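Local atomic coordinates of methylmalonate-semialdehyde dehydrogenase (Oceanimonas doudoroffii, PDB entry 4ZZ7), a protein that catalyses the NAD-dependent, acylating oxidation of methylmalonate semialdehyde, as a member of the aldehyde dehydrogenase family. Residues L159-C171 with H464-K476. Numbering follows the deposited sequence.
Sequences LWMFPMAIVCGNC and HAYGPDAVRFYTK
Y474 lies against A165 in the NAD-binding, Rossmann-like domain of an aldehyde dehydrogenase, where helix segments 159-167 and 467-473 cross at -54°; the first belongs to helix 156-167, the crossover between parallel strands 144-148 and 171-175. Followed outward, Y474 begins with CB, 3.7 Å from N170 ND2. Its CG is anti to the carbonyl carbon (chi1 -63°), which brings one ring face against A165, whose CB makes a CH-pi contact over the ring centre, 3.6 Å from the centroid. CD2 turns the ring edge to M164 CG, CE2 passes M161 O, and OH stops beside M161 CB and is hydrogen-bonded to S224 OG on strand 220-226. The carbonyl of Y474 receives a nearly straight bond (176°) from N170 ND2 at 2.9 Å, on a lone pair and in the amide plane; the same nitrogen also donates to A165 O, while G143 N holds OD1, fixing the amide's rotation. M164, bent at chi2 and chi3, brings SD to 3.5 Å from V471 CG2. At the nicotinamide-adenine-dinucleotide end, Y466 CD2 and CE2 lie over one face of the W160 indole, the Y466 ring oblique to its five-membered ring, and W160 touches the cofactor. Shortening W160 to an alanine removes the indole and is likely to open a gap beside Y466 and the dinucleotide. Y466 OH is hydrogen-bonded to P446 O, and a water bridges the pair, donating to Y466 OH at 2.6 Å and weakly accepting from W160 NE1.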
loop_
_atom_site.group_PDB
_atom_site.type_symbol
_atom_site.label_atom_id
_atom_site.label_comp_id
_atom_site.label_asym_id
_atom_site.label_seq_id
_atom_site.Cartn_x
_atom_site.Cartn_y
_atom_site.Cartn_z
ATOM N N LEU A 159 2.191 13.794 21.725
ATOM C CA LEU A 159 1.306 12.786 21.119
ATOM C C LEU A 159 1.659 12.501 19.657
ATOM O O LEU A 159 1.279 11.489 19.084
ATOM C CB LEU A 159 -0.152 13.196 21.260
ATOM C CG LEU A 159 -0.653 13.158 22.710
ATOM C CD1 LEU A 159 -1.970 13.934 22.821
ATOM C CD2 LEU A 159 -0.769 11.731 23.283
ATOM N N TRP A 160 2.423 13.381 19.048
ATOM C CA TRP A 160 3.038 13.059 17.777
ATOM C C TRP A 160 3.919 11.834 17.867
ATOM O O TRP A 160 4.029 11.074 16.909
ATOM C CB TRP A 160 3.886 14.234 17.279
ATOM C CG TRP A 160 3.090 15.381 16.744
ATOM C CD1 TRP A 160 1.734 15.543 16.778
ATOM C CD2 TRP A 160 3.608 16.530 16.077
ATOM N NE1 TRP A 160 1.377 16.721 16.161
ATOM C CE2 TRP A 160 2.511 17.346 15.728
ATOM C CE3 TRP A 160 4.893 16.946 15.737
ATOM C CZ2 TRP A 160 2.663 18.537 15.058
ATOM C CZ3 TRP A 160 5.039 18.118 15.071
ATOM C CH2 TRP A 160 3.933 18.912 14.736
ATOM N N MET A 161 4.557 11.650 19.013
ATOM C CA MET A 161 5.682 10.736 19.125
ATOM C C MET A 161 5.363 9.421 19.819
ATOM O O MET A 161 5.451 8.353 19.208
ATOM C CB MET A 161 6.822 11.444 19.865
ATOM C CG MET A 161 7.327 12.700 19.170
ATOM S SD MET A 161 8.660 13.482 20.099
ATOM C CE MET A 161 8.779 15.072 19.269
ATOM N N PHE A 162 5.008 9.501 21.096
ATOM C CA PHE A 162 4.934 8.292 21.917
ATOM C C PHE A 162 3.739 7.360 21.728
ATOM O O PHE A 162 3.882 6.161 21.917
ATOM C CB PHE A 162 5.165 8.597 23.397
ATOM C CG PHE A 162 4.043 9.297 24.096
ATOM C CD1 PHE A 162 2.970 8.583 24.600
ATOM C CD2 PHE A 162 4.113 10.652 24.340
ATOM C CE1 PHE A 162 1.968 9.221 25.310
ATOM C CE2 PHE A 162 3.115 11.297 25.032
ATOM C CZ PHE A 162 2.042 10.581 25.529
ATOM N N PRO A 163 2.558 7.887 21.366
ATOM C CA PRO A 163 1.522 6.928 20.999
ATOM C C PRO A 163 2.034 5.974 19.923
ATOM O O PRO A 163 2.048 4.775 20.134
ATOM C CB PRO A 163 0.384 7.817 20.492
ATOM C CG PRO A 163 0.553 9.065 21.265
ATOM C CD PRO A 163 2.043 9.264 21.349
ATOM N N MET A 164 2.522 6.522 18.817
ATOM C CA MET A 164 2.888 5.692 17.665
ATOM C C MET A 164 4.130 4.870 17.979
ATOM O O MET A 164 4.209 3.703 17.595
ATOM C CB MET A 164 3.124 6.534 16.400
ATOM C CG MET A 164 3.538 5.717 15.166
ATOM S SD MET A 164 2.327 4.483 14.651
ATOM C CE MET A 164 1.092 5.573 13.970
ATOM N N ALA A 165 5.092 5.470 18.674
ATOM C CA ALA A 165 6.321 4.774 19.006
ATOM C C ALA A 165 6.023 3.564 19.885
ATOM O O ALA A 165 6.548 2.468 19.646
ATOM C CB ALA A 165 7.285 5.720 19.690
ATOM N N ILE A 166 5.159 3.761 20.879
ATOM C CA ILE A 166 4.846 2.708 21.845
ATOM C C ILE A 166 4.085 1.585 21.151
ATOM O O ILE A 166 4.453 0.421 21.228
ATOM C CB ILE A 166 4.055 3.251 23.044
ATOM C CG1 ILE A 166 5.003 4.037 23.954
ATOM C CG2 ILE A 166 3.415 2.127 23.835
ATOM C CD1 ILE A 166 4.320 4.935 24.960
ATOM N N VAL A 167 3.042 1.944 20.428
ATOM C CA VAL A 167 2.220 0.947 19.767
ATOM C C VAL A 167 3.047 0.160 18.744
ATOM O O VAL A 167 2.735 -0.997 18.473
ATOM C CB VAL A 167 0.970 1.598 19.134
ATOM C CG1 VAL A 167 1.215 2.034 17.683
ATOM C CG2 VAL A 167 -0.206 0.658 19.220
ATOM N N CYS A 168 4.095 0.781 18.188
ATOM C CA CYS A 168 5.068 0.074 17.335
ATOM C C CYS A 168 6.071 -0.935 18.036
ATOM O O CYS A 168 6.979 -1.515 17.377
ATOM C CB CYS A 168 5.842 1.100 16.526
ATOM S SG CYS A 168 4.836 1.813 15.218
ATOM N N GLY A 169 5.909 -1.134 19.351
ATOM C CA GLY A 169 6.694 -2.093 20.110
ATOM C C GLY A 169 7.875 -1.506 20.857
ATOM O O GLY A 169 8.684 -2.265 21.372
ATOM N N ASN A 170 7.987 -0.176 20.937
ATOM C CA ASN A 170 9.114 0.466 21.630
ATOM C C ASN A 170 8.799 0.866 23.075
ATOM O O ASN A 170 7.649 0.890 23.511
ATOM C CB ASN A 170 9.526 1.737 20.895
ATOM C CG ASN A 170 9.938 1.485 19.475
ATOM O OD1 ASN A 170 10.934 0.814 19.230
ATOM N ND2 ASN A 170 9.191 2.040 18.523
ATOM N N CYS A 171 9.831 1.224 23.812
ATOM C CA CYS A 171 9.646 1.976 25.036
ATOM C C CYS A 171 10.133 3.389 24.792
ATOM O O CYS A 171 10.936 3.609 23.902
ATOM C CB CYS A 171 10.403 1.313 26.172
ATOM S SG CYS A 171 9.787 -0.352 26.540
ATOM N N HIS A 464 9.175 12.095 8.192
ATOM C CA HIS A 464 8.500 13.197 8.844
ATOM C C HIS A 464 7.778 12.782 10.100
ATOM O O HIS A 464 7.812 11.630 10.474
ATOM C CB HIS A 464 7.606 13.851 7.820
ATOM C CG HIS A 464 8.385 14.475 6.715
ATOM N ND1 HIS A 464 7.822 15.315 5.778
ATOM C CD2 HIS A 464 9.704 14.409 6.414
ATOM C CE1 HIS A 464 8.760 15.734 4.949
ATOM N NE2 HIS A 464 9.907 15.194 5.311
ATOM N N ALA A 465 7.178 13.758 10.770
ATOM C CA ALA A 465 6.519 13.559 12.059
ATOM C C ALA A 465 5.143 12.951 11.897
ATOM O O ALA A 465 4.424 13.255 10.933
ATOM C CB ALA A 465 6.419 14.862 12.842
ATOM N N TYR A 466 4.850 12.064 12.865
ATOM C CA TYR A 466 3.594 11.324 13.063
ATOM C C TYR A 466 3.145 10.624 11.808
ATOM O O TYR A 466 3.899 10.548 10.873
ATOM C CB TYR A 466 2.513 12.181 13.789
ATOM C CG TYR A 466 1.880 13.405 13.128
ATOM C CD1 TYR A 466 0.786 13.266 12.310
ATOM C CD2 TYR A 466 2.280 14.692 13.450
ATOM C CE1 TYR A 466 0.142 14.370 11.766
ATOM C CE2 TYR A 466 1.638 15.794 12.918
ATOM C CZ TYR A 466 0.565 15.628 12.065
ATOM O OH TYR A 466 -0.090 16.704 11.501
ATOM N N GLY A 467 1.955 10.052 11.794
ATOM C CA GLY A 467 1.404 9.484 10.559
ATOM C C GLY A 467 2.139 8.253 10.087
ATOM O O GLY A 467 2.727 7.558 10.914
ATOM N N PRO A 468 2.135 7.993 8.751
ATOM C CA PRO A 468 2.833 6.815 8.209
ATOM C C PRO A 468 4.355 6.811 8.376
ATOM O O PRO A 468 4.961 5.758 8.642
ATOM C CB PRO A 468 2.504 6.872 6.726
ATOM C CG PRO A 468 1.235 7.657 6.664
ATOM C CD PRO A 468 1.474 8.739 7.658
ATOM N N ASP A 469 4.969 7.972 8.221
ATOM C CA ASP A 469 6.400 8.072 8.372
ATOM C C ASP A 469 6.856 7.714 9.756
ATOM O O ASP A 469 7.943 7.166 9.904
ATOM C CB ASP A 469 6.863 9.458 8.001
ATOM C CG ASP A 469 6.835 9.678 6.509
ATOM O OD1 ASP A 469 6.252 8.867 5.777
ATOM O OD2 ASP A 469 7.420 10.652 6.020
ATOM N N ALA A 470 6.035 7.994 10.766
ATOM C CA ALA A 470 6.401 7.643 12.138
ATOM C C ALA A 470 6.419 6.137 12.331
ATOM O O ALA A 470 7.199 5.599 13.102
ATOM C CB ALA A 470 5.457 8.291 13.118
ATOM N N VAL A 471 5.578 5.447 11.594
ATOM C CA VAL A 471 5.609 3.994 11.609
ATOM C C VAL A 471 6.977 3.514 11.137
ATOM O O VAL A 471 7.578 2.630 11.732
ATOM C CB VAL A 471 4.497 3.376 10.738
ATOM C CG1 VAL A 471 4.647 1.866 10.725
ATOM C CG2 VAL A 471 3.117 3.752 11.275
ATOM N N ARG A 472 7.466 4.144 10.078
ATOM C CA ARG A 472 8.775 3.823 9.505
ATOM C C ARG A 472 9.971 4.338 10.300
ATOM O O ARG A 472 11.067 3.733 10.259
ATOM C CB ARG A 472 8.853 4.314 8.062
ATOM C CG ARG A 472 7.881 3.578 7.172
ATOM C CD ARG A 472 8.192 2.087 7.040
ATOM N NE ARG A 472 9.253 1.890 6.051
ATOM C CZ ARG A 472 10.546 1.665 6.321
ATOM N NH1 ARG A 472 11.022 1.571 7.586
ATOM N NH2 ARG A 472 11.388 1.520 5.308
ATOM N N PHE A 473 9.770 5.448 11.003
ATOM C CA PHE A 473 10.828 5.993 11.832
ATOM C C PHE A 473 10.964 5.224 13.114
ATOM O O PHE A 473 12.084 5.028 13.582
ATOM C CB PHE A 473 10.605 7.452 12.161
ATOM C CG PHE A 473 11.731 8.043 12.955
ATOM C CD1 PHE A 473 12.925 8.386 12.335
ATOM C CD2 PHE A 473 11.616 8.221 14.322
ATOM C CE1 PHE A 473 13.967 8.924 13.058
ATOM C CE2 PHE A 473 12.661 8.748 15.060
ATOM C CZ PHE A 473 13.834 9.101 14.428
ATOM N N TYR A 474 9.828 4.799 13.677
ATOM C CA TYR A 474 9.824 4.045 14.928
ATOM C C TYR A 474 9.984 2.544 14.732
ATOM O O TYR A 474 9.855 1.790 15.687
ATOM C CB TYR A 474 8.573 4.367 15.765
ATOM C CG TYR A 474 8.506 5.806 16.197
ATOM C CD1 TYR A 474 9.615 6.443 16.685
ATOM C CD2 TYR A 474 7.319 6.524 16.142
ATOM C CE1 TYR A 474 9.562 7.759 17.076
ATOM C CE2 TYR A 474 7.259 7.838 16.540
ATOM C CZ TYR A 474 8.399 8.446 17.005
ATOM O OH TYR A 474 8.436 9.755 17.415
ATOM N N THR A 475 10.277 2.101 13.518
ATOM C CA THR A 475 10.646 0.693 13.321
ATOM C C THR A 475 11.879 0.515 12.457
ATOM O O THR A 475 12.343 1.473 11.815
ATOM C CB THR A 475 9.521 -0.100 12.641
ATOM O OG1 THR A 475 9.331 0.399 11.310
ATOM C CG2 THR A 475 8.233 -0.034 13.475
ATOM N N LYS A 476 12.388 -0.720 12.433
ATOM C CA LYS A 476 13.475 -1.090 11.508
ATOM C C LYS A 476 13.097 -2.263 10.604
ATOM O O LYS A 476 12.487 -3.247 11.035
ATOM C CB LYS A 476 14.803 -1.339 12.223
ATOM C CG LYS A 476 14.681 -2.067 13.524
ATOM C CD LYS A 476 16.032 -2.208 14.168
ATOM C CE LYS A 476 15.911 -3.021 15.457
ATOM N NZ LYS A 476 17.237 -3.329 16.073
HETATM O O HOH W 1 -0.656 17.847 13.784
#